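Local coordinates for glycoside hydrolase 15-related protein (Kribbella flavida, PDB 5Z3E) that hydrolyses the alpha-1,6-glucosidic linkage of isomaltose from the non-reducing end, releasing beta-D-glucose and D-glucose inside the cell, at residues G83-G88 and A164-L169; G313-L318 and A355-H360. The protein carries 1 engineered substitution. All blocks are in the same frame, centred on the assembly; numbering follows the deposited sequence.

Overall arrangement
The centres of both contacts lie about 17 Å from the centre of the chain, yet they differ in burial and in chemistry. Interaction 1 is a surface contact between the C-terminal ends of helices 74-87 and 151-167, made by polar and charged side chains and burying 218 Å². Interaction 2 is buried, covers 507 Å², and joins a short antiparallel strand pair, mostly by backbone hydrogen bonds, at the position inferred to hold the catalytic proton acceptor, which is substituted in this model. The centres of interactions 1 and 2 are 29 Å apart, and the nearest atoms of interactions 1 and 2 about 12 Å. Helix 382-394 borders both: Arg86 meets it from interaction 1, Ile317 and Leu318 from interaction 2.

Interaction 1 of 2, residues G83-G88 and A164-L169; sequences GISRYG and AARHGL
The Arg166 guanidinium has one face covered by Arg86 CG, which sits 3.5 Å above its centre, and Ser85 OG at its edge. The two arginine side chains cross at about a right angle, with their guanidinium planes 43° apart. Arg166 NH1 comes within 3.7 Å of Arg86 NE, a meeting of like charges that Glu82 is likely to ease, since its carboxylate forms salt bridges with both. At the edge, Arg166 NH2 donates to Ser85 OG over 3.0 Å, nearly in the guanidinium plane; OG is also hydrogen-bonded to His163 ND1. Arg166 reaches this spot as a long chain that bends at chi3 (-67°). Earlier along that chain, its CG lies over one face of the His167 ring, offset toward the rim. His167 approaches edge-on: NE2 gives its hydrogen to Ser85 O at 3.0 Å, with the oxygen almost exactly in the ring plane, although the nitrogen stands above the carbonyl plane. Ser85 is thus gripped through both its hydroxyl and its carbonyl. A leucine in place of Arg166 would probably leave Glu82 without one of its positive partners and Ser85 OG without the NH2 donor, and take away the flat group over Arg86 CG. Gly88, with positive phi, closes helix 74-87 in a Schellman motif, beside the His167 ring. The contact therefore ties the C-terminal end of helix 74-87 to that of helix 151-167; His167 also touches Val90 on helix 90-105, while Arg86 reaches helix 382-394, where Asp393 and Glu394 take its NH1.

Interaction 2 of 2, residues G313-L318 and A355-H360; sequences GGQWIL and AQVPHH. Engineered in segment 355-360: Ala355 (natural residue Glu).
Ala355 O accepts two hydrogen bonds, one from Ile317 N (3.3 Å) at the start of helix 317-329 and one from a water (2.7 Å) that itself accepts from Leu318 N. The same carbonyl oxygen lies over one face of the Trp316 indole, toward its rim. Ala355 is an engineered replacement for the natural glutamate, inferred to be the catalytic proton acceptor, so this model lacks that carboxylate; the remaining CB packs 4.0 Å from Trp316 CZ3. The Trp316 side chain lies about 10 Å from that of Glu198, the inferred proton donor, so the strand pair presents the proposed base position beside the active site. Gln356 CB covers the same indole face, a CH-pi contact 3.7 Å from the centroid of the five-membered ring. With its CG between the backbone N and the carbonyl carbon (chi1 62°), the Gln356 chain, extended beyond CG, runs obliquely across the indole, its amide turned 43° from the ring plane. OE1 accepts a weak bond from Gly314 N, and NE2 donates weakly to a water that also accepts from Trp316 NE1 at the ring edge. Gln315 and Val357 form the hydrogen-bonded antiparallel pair: Gln315 N to Val357 O is nearly straight (175°), and Val357 N to Gln315 O returns it, both 2.9 Å long. The extended Gln315 side chain crosses to the loop beyond, where OE1 accepts His360 N at 3.0 Å, well above the amide carbonyl plane. His360 ND1 is hydrogen-bonded to His303 NE2, and His359 NE2 to Gln346 OE1. Strand 315-316, paired with 356-357, leads directly into helix 317-329, with Trp316 at its N-cap position. Helix 333-344 packs Trp342 against Gln315, Ile317 and Val357, while helix 382-394 meets Ile317 and Leu318.

Interaction 1 of 2, residues G83-G88 and A164-L169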
ATOM      1  N   GLY A  83      -6.327   7.847  -3.268  1.00  8.65           N
ATOM      2  CA  GLY A  83      -7.665   7.830  -3.851  1.00  9.14           C
ATOM      3  C   GLY A  83      -8.429   9.102  -3.592  1.00  9.19           C
ATOM      4  O   GLY A  83      -9.083   9.647  -4.479  1.00  9.87           O
ATOM      5  N   ILE A  84      -8.339   9.618  -2.358  1.00  8.88           N
ATOM      6  CA  ILE A  84      -9.030  10.839  -1.986  1.00  9.55           C
ATOM      7  C   ILE A  84      -8.458  12.051  -2.725  1.00  9.31           C
ATOM      8  O   ILE A  84      -9.197  12.945  -3.150  1.00 10.33           O
ATOM      9  CB  ILE A  84      -8.978  11.016  -0.452  1.00 10.03           C
ATOM     10  CG1 ILE A  84      -9.809   9.939   0.258  1.00 10.54           C
ATOM     11  CG2 ILE A  84      -9.380  12.418  -0.016  1.00 11.50           C
ATOM     12  CD1 ILE A  84     -11.319  10.009  -0.013  1.00 11.65           C
ATOM     13  N   SER A  85      -7.137  12.092  -2.873  1.00  9.33           N
ATOM     14  CA  SER A  85      -6.481  13.169  -3.593  1.00  9.41           C
ATOM     15  C   SER A  85      -6.893  13.186  -5.062  1.00  9.47           C
ATOM     16  O   SER A  85      -7.198  14.243  -5.627  1.00 10.30           O
ATOM     17  CB  SER A  85      -4.963  13.019  -3.465  1.00  9.29           C
ATOM     18  OG  SER A  85      -4.299  14.024  -4.201  1.00  9.49           O
ATOM     19  N   ARG A  86      -6.955  12.012  -5.685  1.00  9.63           N
ATOM     20  CA  ARG A  86      -7.453  11.903  -7.062  1.00 10.21           C
ATOM     21  C   ARG A  86      -8.891  12.334  -7.178  1.00 10.60           C
ATOM     22  O   ARG A  86      -9.281  12.975  -8.154  1.00 12.02           O
ATOM     23  CB  ARG A  86      -7.287  10.469  -7.560  1.00 10.63           C
ATOM     24  CG  ARG A  86      -5.863  10.091  -7.910  1.00  9.71           C
ATOM     25  CD  ARG A  86      -5.736   8.612  -8.148  1.00 10.08           C
ATOM     26  NE  ARG A  86      -4.454   8.172  -8.677  1.00 10.00           N
ATOM     27  CZ  ARG A  86      -4.228   7.701  -9.896  1.00 11.31           C
ATOM     28  NH1 ARG A  86      -5.174   7.695 -10.812  1.00 14.19           N
ATOM     29  NH2 ARG A  86      -3.037   7.212 -10.196  1.00 11.96           N
ATOM     30  N   TYR A  87      -9.712  11.990  -6.187  1.00 11.23           N
ATOM     31  CA  TYR A  87     -11.109  12.388  -6.168  1.00 11.89           C
ATOM     32  C   TYR A  87     -11.244  13.889  -6.078  1.00 12.47           C
ATOM     33  O   TYR A  87     -12.251  14.439  -6.533  1.00 14.98           O
ATOM     34  CB  TYR A  87     -11.821  11.716  -4.988  1.00 12.69           C
ATOM     35  CG  TYR A  87     -13.314  11.819  -5.006  1.00 12.77           C
ATOM     36  CD1 TYR A  87     -14.064  10.868  -5.676  1.00 14.82           C
ATOM     37  CD2 TYR A  87     -13.983  12.819  -4.344  1.00 14.14           C
ATOM     38  CE1 TYR A  87     -15.439  10.920  -5.689  1.00 17.51           C
ATOM     39  CE2 TYR A  87     -15.402  12.878  -4.372  1.00 16.32           C
ATOM     40  CZ  TYR A  87     -16.092  11.922  -5.047  1.00 18.05           C
ATOM     41  OH  TYR A  87     -17.497  11.953  -5.090  1.00 23.38           O
ATOM     42  N   GLY A  88     -10.266  14.569  -5.491  1.00 12.76           N
ATOM     43  CA  GLY A  88     -10.217  16.017  -5.436  1.00 13.32           C
ATOM     44  C   GLY A  88     -10.449  16.609  -4.067  1.00 12.93           C
ATOM     45  O   GLY A  88     -10.554  17.831  -3.951  1.00 14.29           O
ATOM     46  N   ALA A 164       1.142  16.426  -3.456  1.00  8.18           N
ATOM     47  CA  ALA A 164       1.608  17.782  -3.613  1.00  8.64           C
ATOM     48  C   ALA A 164       1.795  18.156  -5.068  1.00  9.20           C
ATOM     49  O   ALA A 164       1.504  19.294  -5.469  1.00 10.75           O
ATOM     50  CB  ALA A 164       2.891  18.002  -2.830  1.00  9.04           C
ATOM     51  N   ALA A 165       2.294  17.237  -5.874  1.00  9.30           N
ATOM     52  CA  ALA A 165       2.445  17.511  -7.303  1.00 10.79           C
ATOM     53  C   ALA A 165       1.094  17.694  -7.963  1.00 10.94           C
ATOM     54  O   ALA A 165       0.912  18.596  -8.787  1.00 13.19           O
ATOM     55  CB  ALA A 165       3.212  16.382  -7.977  1.00 11.94           C
ATOM     56  N   ARG A 166       0.124  16.850  -7.629  1.00 10.03           N
ATOM     57  CA  ARG A 166      -1.195  16.910  -8.247  1.00 10.58           C
ATOM     58  C   ARG A 166      -1.859  18.250  -8.000  1.00 10.72           C
ATOM     59  O   ARG A 166      -2.503  18.806  -8.888  1.00 12.52           O
ATOM     60  CB  ARG A 166      -2.062  15.785  -7.688  1.00 10.20           C
ATOM     61  CG  ARG A 166      -3.490  15.782  -8.214  1.00 10.64           C
ATOM     62  CD  ARG A 166      -4.288  14.590  -7.705  1.00 10.77           C
ATOM     63  NE  ARG A 166      -3.752  13.349  -8.278  1.00 10.55           N
ATOM     64  CZ  ARG A 166      -3.125  12.376  -7.619  1.00  9.85           C
ATOM     65  NH1 ARG A 166      -2.598  11.376  -8.293  1.00  9.71           N
ATOM     66  NH2 ARG A 166      -3.010  12.398  -6.304  1.00  9.77           N
ATOM     67  N   HIS A 167      -1.731  18.757  -6.778  1.00 10.22           N
ATOM     68  CA  HIS A 167      -2.493  19.916  -6.350  1.00 11.23           C
ATOM     69  C   HIS A 167      -1.673  21.177  -6.194  1.00 11.41           C
ATOM     70  O   HIS A 167      -2.179  22.200  -5.729  1.00 13.79           O
ATOM     71  CB  HIS A 167      -3.283  19.575  -5.094  1.00 11.40           C
ATOM     72  CG  HIS A 167      -4.345  18.553  -5.351  1.00 10.84           C
ATOM     73  ND1 HIS A 167      -5.452  18.814  -6.138  1.00 12.00           N
ATOM     74  CD2 HIS A 167      -4.442  17.251  -4.974  1.00 11.43           C
ATOM     75  CE1 HIS A 167      -6.197  17.725  -6.197  1.00 12.04           C
ATOM     76  NE2 HIS A 167      -5.618  16.760  -5.504  1.00 11.92           N
ATOM     77  N   GLY A 168      -0.414  21.147  -6.618  1.00 11.29           N
ATOM     78  CA  GLY A 168       0.410  22.344  -6.603  1.00 12.33           C
ATOM     79  C   GLY A 168       0.741  22.858  -5.216  1.00 11.91           C
ATOM     80  O   GLY A 168       0.760  24.051  -4.990  1.00 13.75           O
ATOM     81  N   LEU A 169       1.042  21.941  -4.284  1.00 10.34           N
ATOM     82  CA  LEU A 169       1.239  22.287  -2.881  1.00  9.98           C
ATOM     83  C   LEU A 169       2.710  22.339  -2.531  1.00  9.04           C
ATOM     84  O   LEU A 169       3.529  21.624  -3.087  1.00 11.05           O
ATOM     85  CB  LEU A 169       0.538  21.281  -1.987  1.00 10.19           C
ATOM     86  CG  LEU A 169      -0.924  21.015  -2.345  1.00 12.04           C
ATOM     87  CD1 LEU A 169      -1.499  19.939  -1.443  1.00 13.06           C
ATOM     88  CD2 LEU A 169      -1.748  22.286  -2.286  1.00 12.97           C
TER

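Interaction 2 of 2, residues G313-L318 and A355-H360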
ATOM      1  N   GLY A 313      -8.097 -17.712   2.904  1.00 18.38           N
ATOM      2  CA  GLY A 313      -7.434 -17.288   1.699  1.00 15.90           C
ATOM      3  C   GLY A 313      -8.400 -16.855   0.612  1.00 14.15           C
ATOM      4  O   GLY A 313      -8.473 -17.475  -0.471  1.00 14.75           O
ATOM      5  N   GLY A 314      -9.124 -15.775   0.870  1.00 14.67           N
ATOM      6  CA  GLY A 314     -10.101 -15.278  -0.069  1.00 13.88           C
ATOM      7  C   GLY A 314      -9.550 -14.284  -1.066  1.00 12.64           C
ATOM      8  O   GLY A 314      -8.341 -14.147  -1.227  1.00 12.44           O
ATOM      9  N   GLN A 315     -10.456 -13.624  -1.764  1.00 12.41           N
ATOM     10  CA  GLN A 315     -10.154 -12.734  -2.879  1.00 11.70           C
ATOM     11  C   GLN A 315     -10.213 -11.296  -2.395  1.00 10.95           C
ATOM     12  O   GLN A 315     -11.236 -10.870  -1.858  1.00 11.99           O
ATOM     13  CB  GLN A 315     -11.183 -12.955  -3.991  1.00 12.47           C
ATOM     14  CG  GLN A 315     -11.145 -14.353  -4.567  1.00 13.60           C
ATOM     15  CD  GLN A 315     -12.439 -14.689  -5.291  1.00 15.17           C
ATOM     16  OE1 GLN A 315     -13.485 -14.749  -4.643  1.00 18.19           O
ATOM     17  NE2 GLN A 315     -12.386 -14.920  -6.593  1.00 18.30           N
ATOM     18  N   TRP A 316      -9.111 -10.562  -2.580  1.00 10.34           N
ATOM     19  CA  TRP A 316      -8.960  -9.243  -1.973  1.00 10.28           C
ATOM     20  C   TRP A 316      -9.271  -8.132  -2.953  1.00  9.79           C
ATOM     21  O   TRP A 316      -8.647  -7.995  -4.018  1.00 10.31           O
ATOM     22  CB  TRP A 316      -7.535  -9.095  -1.435  1.00 10.29           C
ATOM     23  CG  TRP A 316      -7.359  -9.835  -0.132  1.00 10.47           C
ATOM     24  CD1 TRP A 316      -7.427 -11.181   0.109  1.00 10.98           C
ATOM     25  CD2 TRP A 316      -7.128  -9.220   1.138  1.00 10.35           C
ATOM     26  NE1 TRP A 316      -7.262 -11.426   1.452  1.00 11.51           N
ATOM     27  CE2 TRP A 316      -7.074 -10.240   2.097  1.00 11.10           C
ATOM     28  CE3 TRP A 316      -6.939  -7.896   1.540  1.00 10.98           C
ATOM     29  CZ2 TRP A 316      -6.828  -9.979   3.431  1.00 12.67           C
ATOM     30  CZ3 TRP A 316      -6.711  -7.638   2.862  1.00 12.14           C
ATOM     31  CH2 TRP A 316      -6.644  -8.676   3.800  1.00 12.65           C
ATOM     32  N   ILE A 317     -10.207  -7.260  -2.564  1.00  9.87           N
ATOM     33  CA  ILE A 317     -10.616  -6.135  -3.379  1.00  9.70           C
ATOM     34  C   ILE A 317      -9.406  -5.276  -3.757  1.00  9.49           C
ATOM     35  O   ILE A 317      -9.249  -4.868  -4.912  1.00  9.68           O
ATOM     36  CB  ILE A 317     -11.712  -5.304  -2.692  1.00 10.49           C
ATOM     37  CG1 ILE A 317     -13.101  -5.973  -2.812  1.00 11.64           C
ATOM     38  CG2 ILE A 317     -11.785  -3.906  -3.264  1.00 11.15           C
ATOM     39  CD1 ILE A 317     -13.252  -7.315  -2.169  1.00 12.12           C
ATOM     40  N   LEU A 318      -8.543  -4.973  -2.773  1.00  9.49           N
ATOM     41  CA  LEU A 318      -7.439  -4.056  -3.031  1.00  9.44           C
ATOM     42  C   LEU A 318      -6.464  -4.642  -4.042  1.00  8.88           C
ATOM     43  O   LEU A 318      -5.818  -3.896  -4.770  1.00  9.29           O
ATOM     44  CB  LEU A 318      -6.773  -3.648  -1.705  1.00  9.67           C
ATOM     45  CG  LEU A 318      -5.977  -4.707  -0.965  1.00 10.00           C
ATOM     46  CD1 LEU A 318      -4.529  -4.725  -1.433  1.00 11.27           C
ATOM     47  CD2 LEU A 318      -6.034  -4.490   0.526  1.00 10.88           C
ATOM     48  N   ALA A 355     -12.654  -6.177   2.982  1.00 12.22           N
ATOM     49  CA  ALA A 355     -11.258  -6.480   2.674  1.00 12.20           C
ATOM     50  C   ALA A 355     -11.151  -7.579   1.609  1.00 11.80           C
ATOM     51  O   ALA A 355     -10.352  -7.513   0.685  1.00 11.60           O
ATOM     52  CB  ALA A 355     -10.520  -6.895   3.919  1.00 13.03           C
ATOM     53  N   GLN A 356     -11.965  -8.630   1.778  1.00 12.27           N
ATOM     54  CA  GLN A 356     -11.908  -9.802   0.927  1.00 12.47           C
ATOM     55  C   GLN A 356     -13.263 -10.470   0.912  1.00 13.10           C
ATOM     56  O   GLN A 356     -14.084 -10.198   1.796  1.00 14.11           O
ATOM     57  CB  GLN A 356     -10.856 -10.783   1.400  1.00 13.34           C
ATOM     58  CG  GLN A 356     -11.110 -11.353   2.801  1.00 14.49           C
ATOM     59  CD  GLN A 356     -10.146 -12.455   3.152  1.00 14.82           C
ATOM     60  OE1 GLN A 356     -10.090 -13.500   2.477  1.00 15.98           O
ATOM     61  NE2 GLN A 356      -9.339 -12.237   4.186  1.00 14.93           N
ATOM     62  N   VAL A 357     -13.456 -11.333  -0.067  1.00 13.35           N
ATOM     63  CA  VAL A 357     -14.680 -12.151  -0.186  1.00 14.20           C
ATOM     64  C   VAL A 357     -14.292 -13.590  -0.373  1.00 15.97           C
ATOM     65  O   VAL A 357     -13.228 -13.907  -0.886  1.00 15.22           O
ATOM     66  CB  VAL A 357     -15.561 -11.667  -1.337  1.00 14.87           C
ATOM     67  CG1 VAL A 357     -16.126 -10.280  -1.033  1.00 16.24           C
ATOM     68  CG2 VAL A 357     -14.884 -11.724  -2.671  1.00 15.60           C
ATOM     69  N   PRO A 358     -15.204 -14.507  -0.013  1.00 17.24           N
ATOM     70  CA  PRO A 358     -14.882 -15.942  -0.030  1.00 19.05           C
ATOM     71  C   PRO A 358     -15.416 -16.698  -1.230  1.00 19.27           C
ATOM     72  O   PRO A 358     -15.622 -17.908  -1.123  1.00 21.35           O
ATOM     73  CB  PRO A 358     -15.545 -16.403   1.240  1.00 20.80           C
ATOM     74  CG  PRO A 358     -16.823 -15.616   1.309  1.00 20.92           C
ATOM     75  CD  PRO A 358     -16.386 -14.221   0.828  1.00 19.24           C
ATOM     76  N   HIS A 359     -15.697 -16.033  -2.366  1.00 18.98           N
ATOM     77  CA  HIS A 359     -16.258 -16.750  -3.523  1.00 20.32           C
ATOM     78  C   HIS A 359     -15.347 -17.883  -3.951  1.00 19.59           C
ATOM     79  O   HIS A 359     -15.822 -18.954  -4.320  1.00 22.31           O
ATOM     80  CB  HIS A 359     -16.528 -15.848  -4.726  1.00 20.63           C
ATOM     81  CG  HIS A 359     -17.346 -14.642  -4.451  1.00 23.34           C
ATOM     82  ND1 HIS A 359     -18.496 -14.702  -3.743  1.00 30.31           N
ATOM     83  CD2 HIS A 359     -17.182 -13.331  -4.761  1.00 21.83           C
ATOM     84  CE1 HIS A 359     -19.011 -13.475  -3.631  1.00 29.16           C
ATOM     85  NE2 HIS A 359     -18.208 -12.643  -4.257  1.00 23.20           N
ATOM     86  N   HIS A 360     -14.048 -17.638  -3.937  1.00 17.16           N
ATOM     87  CA  HIS A 360     -13.069 -18.690  -4.083  1.00 16.52           C
ATOM     88  C   HIS A 360     -12.130 -18.601  -2.885  1.00 15.90           C
ATOM     89  O   HIS A 360     -11.627 -17.518  -2.587  1.00 16.57           O
ATOM     90  CB  HIS A 360     -12.262 -18.566  -5.391  1.00 17.40           C
ATOM     91  CG  HIS A 360     -11.330 -19.700  -5.605  1.00 17.06           C
ATOM     92  ND1 HIS A 360      -9.966 -19.607  -5.450  1.00 17.63           N
ATOM     93  CD2 HIS A 360     -11.571 -20.985  -5.916  1.00 20.19           C
ATOM     94  CE1 HIS A 360      -9.400 -20.778  -5.655  1.00 18.65           C
ATOM     95  NE2 HIS A 360     -10.370 -21.640  -5.949  1.00 21.22           N
TER
HETATM   96  O   HOH W   1      -6.867 -13.924   2.938  1.00 15.58           O
HETATM   97  O   HOH W   2      -9.195  -5.202  -0.091  1.00 10.92           O